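Local structure of 2-aminomuconate 6-semialdehyde dehydrogenase (Burkholderia cenocepacia, 4U3W) at residues A[74-79]-A[190-195]; A[158-163]-A[493-498]; A[371-376]-A[392-397]. The protein probably catalyses the oxidation of 2-aminomuconate 6-semialdehyde to 2-aminomuconate, as a tetrameric member of the aldehyde dehydrogenase family that uses a nicotinamide dinucleotide coenzyme. All coordinates share one frame; numbering follows the deposited sequence. Where two conformers were deposited one is given.

Contact 1 (A[74-79]-A[190-195]); sequences AGWRDT and GNCVVA
The carbonyl O of Trp76, whose indole lies against Gly190 and Asn191, is gripped by two donors from one residue. Thr79 OG1 bonds Trp76 O at 2.8 Å, tilted only 19° from the carbonyl plane, and Thr79 N closes a type I turn onto the same O at 3.3 Å. The turn, from Trp76 to Thr79, reverses the chain at the C-terminal end of this helical segment. With CG anti to the backbone nitrogen (chi1 -179°), the Trp76 side chain leaves the helix toward the loop that leads into strand 192-196. There the pyrrole side of the indole meets two successive carbonyls: CD1 sits 3.1 Å from Gly190 O, while NE1 gives a weak, bent hydrogen bond to Asn191 O at 2.9 Å (125° at the hydrogen). Gly190 O takes its hydrogen bond from Gln72 NE2, one turn back on the same helix. Gly190, at positive phi, is the C-prime residue of a Schellman motif that ends helix 175-188; that helix is the connection of a beta-alpha-beta crossover between the parallel strands 153-169 and 192-196 of the coenzyme-binding domain. As strand 192-196 starts, Cys192 sets its SG 3.8 Å from Trp76 CD1. The sulfur-aromatic contact is oblique, with SG 4.6 Å from the centroid of the five-membered ring of Trp76. Ala68 and Ala71 of helix 58-76 also touch Cys192, and Trp87, Leu217 and Val221 also pack on the indole.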
# COMPACT_ATOMS: atom_id res chain seq x y z
N ALA A 74 -16.24 9.78 27.34
CA ALA A 74 -16.06 8.96 28.52
C ALA A 74 -15.03 7.86 28.28
O ALA A 74 -14.72 7.08 29.20
CB ALA A 74 -17.36 8.34 28.98
N GLY A 75 -14.49 7.77 27.07
CA GLY A 75 -13.34 6.92 26.87
C GLY A 75 -13.39 5.97 25.69
O GLY A 75 -12.38 5.37 25.35
N TRP A 76 -14.54 5.81 25.07
CA TRP A 76 -14.63 4.92 23.90
C TRP A 76 -13.74 5.44 22.79
O TRP A 76 -13.16 4.67 22.00
CB TRP A 76 -16.06 4.80 23.39
CG TRP A 76 -16.17 3.84 22.19
CD1 TRP A 76 -16.37 4.18 20.89
CD2 TRP A 76 -16.03 2.41 22.21
NE1 TRP A 76 -16.40 3.04 20.09
CE2 TRP A 76 -16.22 1.94 20.88
CE3 TRP A 76 -15.82 1.46 23.23
CZ2 TRP A 76 -16.18 0.57 20.54
CZ3 TRP A 76 -15.79 0.09 22.89
CH2 TRP A 76 -15.98 -0.33 21.55
N ARG A 77 -13.63 6.77 22.74
CA ARG A 77 -12.77 7.44 21.77
C ARG A 77 -11.29 7.03 21.93
O ARG A 77 -10.54 6.97 20.94
CB ARG A 77 -12.93 8.96 21.91
CG ARG A 77 -12.10 9.80 20.96
CD ARG A 77 -12.18 11.26 21.38
NE ARG A 77 -11.70 11.47 22.75
CZ ARG A 77 -11.95 12.56 23.49
NH1 ARG A 77 -12.68 13.55 23.00
NH2 ARG A 77 -11.46 12.65 24.72
N ASP A 78 -10.87 6.72 23.15
CA ASP A 78 -9.49 6.40 23.39
C ASP A 78 -9.16 4.87 23.41
O ASP A 78 -8.03 4.48 23.73
CB ASP A 78 -9.05 7.04 24.69
CG ASP A 78 -9.21 8.57 24.68
OD1 ASP A 78 -8.86 9.23 23.67
OD2 ASP A 78 -9.68 9.09 25.71
N THR A 79 -10.12 4.01 23.08
CA THR A 79 -9.79 2.57 22.99
C THR A 79 -8.70 2.31 21.93
O THR A 79 -8.60 3.04 20.95
CB THR A 79 -11.04 1.73 22.68
OG1 THR A 79 -11.75 2.27 21.56
CG2 THR A 79 -12.01 1.72 23.89
N GLY A 190 -13.82 3.13 16.36
CA GLY A 190 -13.86 3.83 17.62
C GLY A 190 -14.96 4.86 17.68
O GLY A 190 -14.94 5.73 18.57
N ASN A 191 -15.91 4.80 16.73
CA ASN A 191 -17.09 5.70 16.82
C ASN A 191 -18.15 5.18 17.77
O ASN A 191 -18.22 3.97 18.02
CB ASN A 191 -17.78 5.87 15.46
CG ASN A 191 -16.85 6.35 14.40
OD1 ASN A 191 -16.55 7.55 14.33
ND2 ASN A 191 -16.37 5.43 13.53
N CYS A 192 -19.03 6.08 18.24
CA CYS A 192 -20.28 5.63 18.78
C CYS A 192 -21.35 5.64 17.67
O CYS A 192 -21.20 6.29 16.63
CB CYS A 192 -20.74 6.54 19.96
SG CYS A 192 -19.44 6.42 21.31
N VAL A 193 -22.46 4.96 17.92
CA VAL A 193 -23.46 4.71 16.87
C VAL A 193 -24.90 5.04 17.38
O VAL A 193 -25.24 4.67 18.49
CB VAL A 193 -23.36 3.22 16.43
CG1 VAL A 193 -24.63 2.74 15.76
CG2 VAL A 193 -22.09 2.96 15.55
N VAL A 194 -25.71 5.67 16.54
CA VAL A 194 -27.14 5.78 16.73
C VAL A 194 -27.75 5.19 15.47
O VAL A 194 -27.55 5.72 14.37
CB VAL A 194 -27.61 7.24 16.89
CG1 VAL A 194 -29.20 7.29 16.97
CG2 VAL A 194 -26.99 7.85 18.13
N ALA A 195 -28.45 4.06 15.64
CA ALA A 195 -28.86 3.27 14.50
C ALA A 195 -30.37 3.08 14.47
O ALA A 195 -30.96 2.69 15.46
CB ALA A 195 -28.18 1.90 14.52

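Contact 2 (A[158-163]-A[493-498]); sequences VTRKPL and FYSELT. With MG (magnesium ion), chain E.
Lys161 and Glu496 exchange a pair of backbone hydrogen bonds, Glu496 N to Lys161 O at 2.8 Å and Lys161 N to Glu496 O at 3.1 Å. Two residues farther on, Thr159 and Thr498 do the same; Thr159 N reaches Thr498 O at 2.8 Å, in the carbonyl plane. Just before Glu496, the carbonyl of Ser495 binds a magnesium ion at 2.0 Å, which Asp492 O and two waters also bind. One water takes the Leu497 amide and donates to Glu496 OE1; the other donates to Phe493 O. The metal thus ties the last turn of helix 487-493 to the start of the final strand. That strand, 495-503, runs antiparallel (150°) to the long strand 153-169, which runs from the protruding arm by which aldehyde dehydrogenases oligomerise into the coenzyme-binding sheet. Glu496 OE1 forms a salt bridge with Arg484 of the second subunit, Thr498 OG1 bonds Thr457 O of that subunit, and Thr159 packs on Tyr143 of the third. On the face of Thr159, Lys161, Glu496 and Thr498, the lysine chain is folded back by bends at chi3 and chi4 (72° and 59°), placing NZ 3.1 Å from Thr498 OG1; NZ is hydrogen-bonded to Ile455 O of the second subunit. On the other face, which Leu497 shares, Arg160, extended from CG to NE toward its salt-bridge partner Asp492, rests its CB 3.8 Å from Ser495 CB. Val158 CG1 meets Leu497 CG. At the far end Leu163 crosses Glu496 at about a right angle: its CD2 lies 3.6 Å from Glu496 CG, and CD1 comes 3.3 Å from Phe493 O.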
# COMPACT_ATOMS: atom_id res chain seq x y z
N VAL A 158 0.22 9.94 8.86
CA VAL A 158 -1.22 10.07 8.80
C VAL A 158 -1.91 9.26 9.87
O VAL A 158 -1.77 8.05 9.90
CB VAL A 158 -1.76 9.66 7.42
CG1 VAL A 158 -3.30 9.84 7.42
CG2 VAL A 158 -1.10 10.53 6.37
N THR A 159 -2.59 9.94 10.81
CA THR A 159 -3.31 9.28 11.90
C THR A 159 -4.81 9.22 11.58
O THR A 159 -5.30 9.95 10.72
CB THR A 159 -3.13 10.00 13.24
OG1 THR A 159 -3.82 11.27 13.21
CG2 THR A 159 -1.64 10.22 13.54
N ARG A 160 -5.54 8.32 12.25
CA ARG A 160 -7.00 8.19 12.07
C ARG A 160 -7.56 8.27 13.47
O ARG A 160 -6.97 7.71 14.42
CB ARG A 160 -7.37 6.87 11.41
CG ARG A 160 -6.95 6.72 9.93
CD ARG A 160 -7.73 5.52 9.35
NE ARG A 160 -7.37 5.12 8.00
CZ ARG A 160 -6.78 3.95 7.69
NH1 ARG A 160 -6.49 3.08 8.65
NH2 ARG A 160 -6.48 3.64 6.43
N LYS A 161 -8.64 9.03 13.64
CA LYS A 161 -9.35 9.00 14.89
C LYS A 161 -10.84 8.82 14.48
O LYS A 161 -11.18 9.03 13.31
CB LYS A 161 -9.08 10.29 15.75
CG LYS A 161 -9.43 11.63 15.08
CD LYS A 161 -9.33 12.92 16.05
CE LYS A 161 -7.87 13.26 16.36
NZ LYS A 161 -7.10 13.55 15.12
N PRO A 162 -11.70 8.45 15.42
CA PRO A 162 -13.11 8.31 15.01
C PRO A 162 -13.69 9.64 14.45
O PRO A 162 -13.26 10.70 14.95
CB PRO A 162 -13.81 7.98 16.33
CG PRO A 162 -12.75 7.64 17.34
CD PRO A 162 -11.50 8.28 16.87
N LEU A 163 -14.63 9.59 13.48
CA LEU A 163 -15.50 10.76 13.17
C LEU A 163 -16.25 11.26 14.41
O LEU A 163 -16.36 12.48 14.65
CB LEU A 163 -16.53 10.43 12.10
CG LEU A 163 -16.12 10.19 10.64
CD1 LEU A 163 -17.33 9.85 9.77
CD2 LEU A 163 -15.49 11.47 10.15
N PHE A 493 -13.51 5.90 5.73
CA PHE A 493 -14.77 6.63 5.85
C PHE A 493 -15.15 6.88 7.32
O PHE A 493 -15.57 7.97 7.67
CB PHE A 493 -15.95 5.93 5.21
CG PHE A 493 -17.22 6.66 5.45
CD1 PHE A 493 -17.48 7.84 4.76
CD2 PHE A 493 -18.15 6.23 6.41
CE1 PHE A 493 -18.67 8.58 4.99
CE2 PHE A 493 -19.33 6.95 6.66
CZ PHE A 493 -19.60 8.13 5.94
N TYR A 494 -15.05 5.84 8.14
CA TYR A 494 -15.48 5.94 9.52
C TYR A 494 -14.43 6.60 10.44
O TYR A 494 -14.57 6.51 11.67
CB TYR A 494 -15.85 4.56 10.05
CG TYR A 494 -17.09 3.99 9.35
CD1 TYR A 494 -18.38 4.37 9.76
CD2 TYR A 494 -16.96 3.11 8.28
CE1 TYR A 494 -19.51 3.88 9.10
CE2 TYR A 494 -18.07 2.60 7.63
CZ TYR A 494 -19.34 2.97 8.03
OH TYR A 494 -20.42 2.46 7.37
N SER A 495 -13.40 7.23 9.85
CA SER A 495 -12.36 7.96 10.58
C SER A 495 -12.12 9.37 10.03
O SER A 495 -12.27 9.59 8.82
CB SER A 495 -11.01 7.22 10.52
OG SER A 495 -11.07 6.03 11.24
N GLU A 496 -11.65 10.29 10.89
CA GLU A 496 -11.06 11.52 10.36
C GLU A 496 -9.54 11.26 10.19
O GLU A 496 -8.89 10.82 11.15
CB GLU A 496 -11.29 12.74 11.26
CG GLU A 496 -12.68 13.51 11.03
CD GLU A 496 -12.94 14.11 9.60
OE1 GLU A 496 -12.06 14.18 8.74
OE2 GLU A 496 -14.08 14.52 9.33
N LEU A 497 -9.02 11.49 8.99
CA LEU A 497 -7.57 11.43 8.72
C LEU A 497 -6.95 12.73 9.19
O LEU A 497 -7.46 13.80 8.84
CB LEU A 497 -7.27 11.27 7.24
CG LEU A 497 -7.31 9.85 6.70
CD1 LEU A 497 -8.67 9.21 7.00
CD2 LEU A 497 -6.96 9.83 5.20
N THR A 498 -5.84 12.64 9.91
CA THR A 498 -5.07 13.83 10.23
C THR A 498 -3.64 13.62 9.75
O THR A 498 -3.04 12.60 10.07
CB THR A 498 -5.06 14.16 11.75
OG1 THR A 498 -6.39 14.38 12.20
CG2 THR A 498 -4.15 15.47 12.05
MG MG E . -12.62 9.92 6.89
O HOH W 1 -14.80 10.21 6.34
O HOH W 2 -11.40 12.13 7.09

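Contact 3 (A[371-376]-A[392-397]); sequences VVTGGG and PTIWTG
A beta bulge interrupts the antiparallel pairing of strands 370-373 and 393-396 at the margin of the mixed sheet in the catalytic domain. Val371 faces Trp395 as a non-hydrogen-bonded pair, but Thr373 already pairs with Ile394, which makes Val372 the extra residue. Its backbone takes helical angles (phi -72°, psi -42°), and its N still donates to Ile394 O at 3.0 Å. Ile394 N in turn reaches Thr373 O at a longer 3.3 Å. Because of the bulge, two side chains from one strand close on a single isoleucine: Val372 CB touches Ile394 CG2 at 3.8 Å, and Thr373 CG2 meets the other branch at Ile394 CD1, 3.7 Å away. Leu326 of helix 319-331 and Ile416 of strand 413-419 also pack on Ile394. On the opposite face Val371 lies alongside Trp395, its CG2 4.1 Å from Trp395 CD1 at the indole edge, while Phe361 of helix 351-366 meets the ring nearly at right angles. Beyond the strand the chain bends through Gly374 and Gly375, both at positive phi. Thr393 OG1, beside its own backbone nitrogen (chi1 -59°), accepts a hydrogen bond from Gly375 N at 2.8 Å and gives its proton to Met391 O. A water donating to Pro392 O at 2.8 Å also bonds Thr373 OG1, whose other partner is Gln331 NE2. Strand 370-373 is the outermost of this sheet within the chain, and with its neighbour it makes a beta hairpin with a long connection, carrying a beta bulge in its edge strand.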
# COMPACT_ATOMS: atom_id res chain seq x y z
N VAL A 371 -45.82 -11.97 -21.07
CA VAL A 371 -45.60 -12.58 -19.76
C VAL A 371 -45.26 -14.05 -19.92
O VAL A 371 -46.14 -14.88 -20.14
CB VAL A 371 -46.82 -12.45 -18.83
CG1 VAL A 371 -46.54 -13.09 -17.47
CG2 VAL A 371 -47.22 -10.98 -18.67
N VAL A 372 -43.97 -14.36 -19.79
CA VAL A 372 -43.47 -15.71 -19.98
C VAL A 372 -43.89 -16.60 -18.81
O VAL A 372 -44.30 -17.73 -18.99
CB VAL A 372 -41.92 -15.71 -20.12
CG1 VAL A 372 -41.37 -17.13 -20.07
CG2 VAL A 372 -41.51 -15.00 -21.44
N THR A 373 -43.79 -16.07 -17.60
CA THR A 373 -44.31 -16.79 -16.44
C THR A 373 -44.66 -15.80 -15.32
O THR A 373 -44.16 -14.66 -15.31
CB THR A 373 -43.28 -17.85 -15.92
OG1 THR A 373 -43.90 -18.63 -14.90
CG2 THR A 373 -42.02 -17.17 -15.32
N GLY A 374 -45.54 -16.19 -14.41
CA GLY A 374 -45.85 -15.32 -13.28
C GLY A 374 -46.75 -14.14 -13.60
O GLY A 374 -47.72 -14.30 -14.29
N GLY A 375 -46.47 -12.96 -13.06
CA GLY A 375 -47.31 -11.81 -13.39
C GLY A 375 -48.40 -11.50 -12.39
O GLY A 375 -49.24 -10.63 -12.62
N GLY A 376 -48.42 -12.21 -11.26
CA GLY A 376 -49.50 -11.98 -10.29
C GLY A 376 -49.15 -12.65 -8.98
O GLY A 376 -48.02 -13.07 -8.80
N PRO A 392 -42.69 -15.49 -9.08
CA PRO A 392 -41.55 -15.17 -9.95
C PRO A 392 -42.02 -14.81 -11.35
O PRO A 392 -42.81 -15.54 -11.91
CB PRO A 392 -40.73 -16.48 -10.02
CG PRO A 392 -41.28 -17.39 -8.98
CD PRO A 392 -42.66 -16.89 -8.59
N THR A 393 -41.51 -13.72 -11.93
CA THR A 393 -42.06 -13.23 -13.19
C THR A 393 -40.94 -12.98 -14.21
O THR A 393 -39.88 -12.51 -13.85
CB THR A 393 -42.88 -11.93 -12.94
OG1 THR A 393 -43.93 -12.25 -12.03
CG2 THR A 393 -43.46 -11.35 -14.21
N ILE A 394 -41.17 -13.39 -15.46
CA ILE A 394 -40.25 -13.15 -16.56
C ILE A 394 -41.01 -12.43 -17.69
O ILE A 394 -42.08 -12.87 -18.08
CB ILE A 394 -39.65 -14.49 -17.10
CG1 ILE A 394 -38.85 -15.24 -16.02
CG2 ILE A 394 -38.82 -14.29 -18.37
CD1 ILE A 394 -38.57 -16.72 -16.49
N TRP A 395 -40.45 -11.33 -18.20
CA TRP A 395 -41.01 -10.62 -19.37
C TRP A 395 -40.07 -10.68 -20.58
O TRP A 395 -38.85 -10.81 -20.41
CB TRP A 395 -41.24 -9.16 -19.06
CG TRP A 395 -42.26 -8.89 -17.98
CD1 TRP A 395 -43.45 -9.52 -17.81
CD2 TRP A 395 -42.14 -7.93 -16.92
NE1 TRP A 395 -44.09 -9.01 -16.69
CE2 TRP A 395 -43.30 -8.03 -16.14
CE3 TRP A 395 -41.17 -6.99 -16.58
CZ2 TRP A 395 -43.51 -7.23 -15.02
CZ3 TRP A 395 -41.36 -6.21 -15.47
CH2 TRP A 395 -42.54 -6.32 -14.71
N THR A 396 -40.64 -10.56 -21.78
CA THR A 396 -39.88 -10.20 -22.98
C THR A 396 -40.62 -9.13 -23.82
O THR A 396 -41.76 -8.75 -23.51
CB THR A 396 -39.60 -11.45 -23.89
OG1 THR A 396 -40.83 -12.08 -24.21
CG2 THR A 396 -38.71 -12.46 -23.19
N GLY A 397 -39.98 -8.64 -24.88
CA GLY A 397 -40.68 -7.77 -25.83
C GLY A 397 -40.69 -6.28 -25.56
O GLY A 397 -41.26 -5.52 -26.31
O HOH W 3 -43.96 -18.11 -12.02

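In the fold
From the N terminus, the end of helix 58-76 comes first and strand 153-169 second. Contact 1 then closes its loop at 190-195, while segment 158-163 still awaits its partner. Contact 3 opens and closes within a short stretch of the catalytic domain, nested in the large loop that contact 2 finally shuts with the C-terminal strand. Contacts 1 and 2 therefore cross. They also touch: Asn191 ND2 bonds Tyr494 O at 2.8 Å, and strands 192-196 and 153-169 are neighbours in one sheet, tying helix 58-76, the coenzyme-binding sheet and the arm together. Contact 3 lies across the chain's centre, about 49 Å from both, centre to centre.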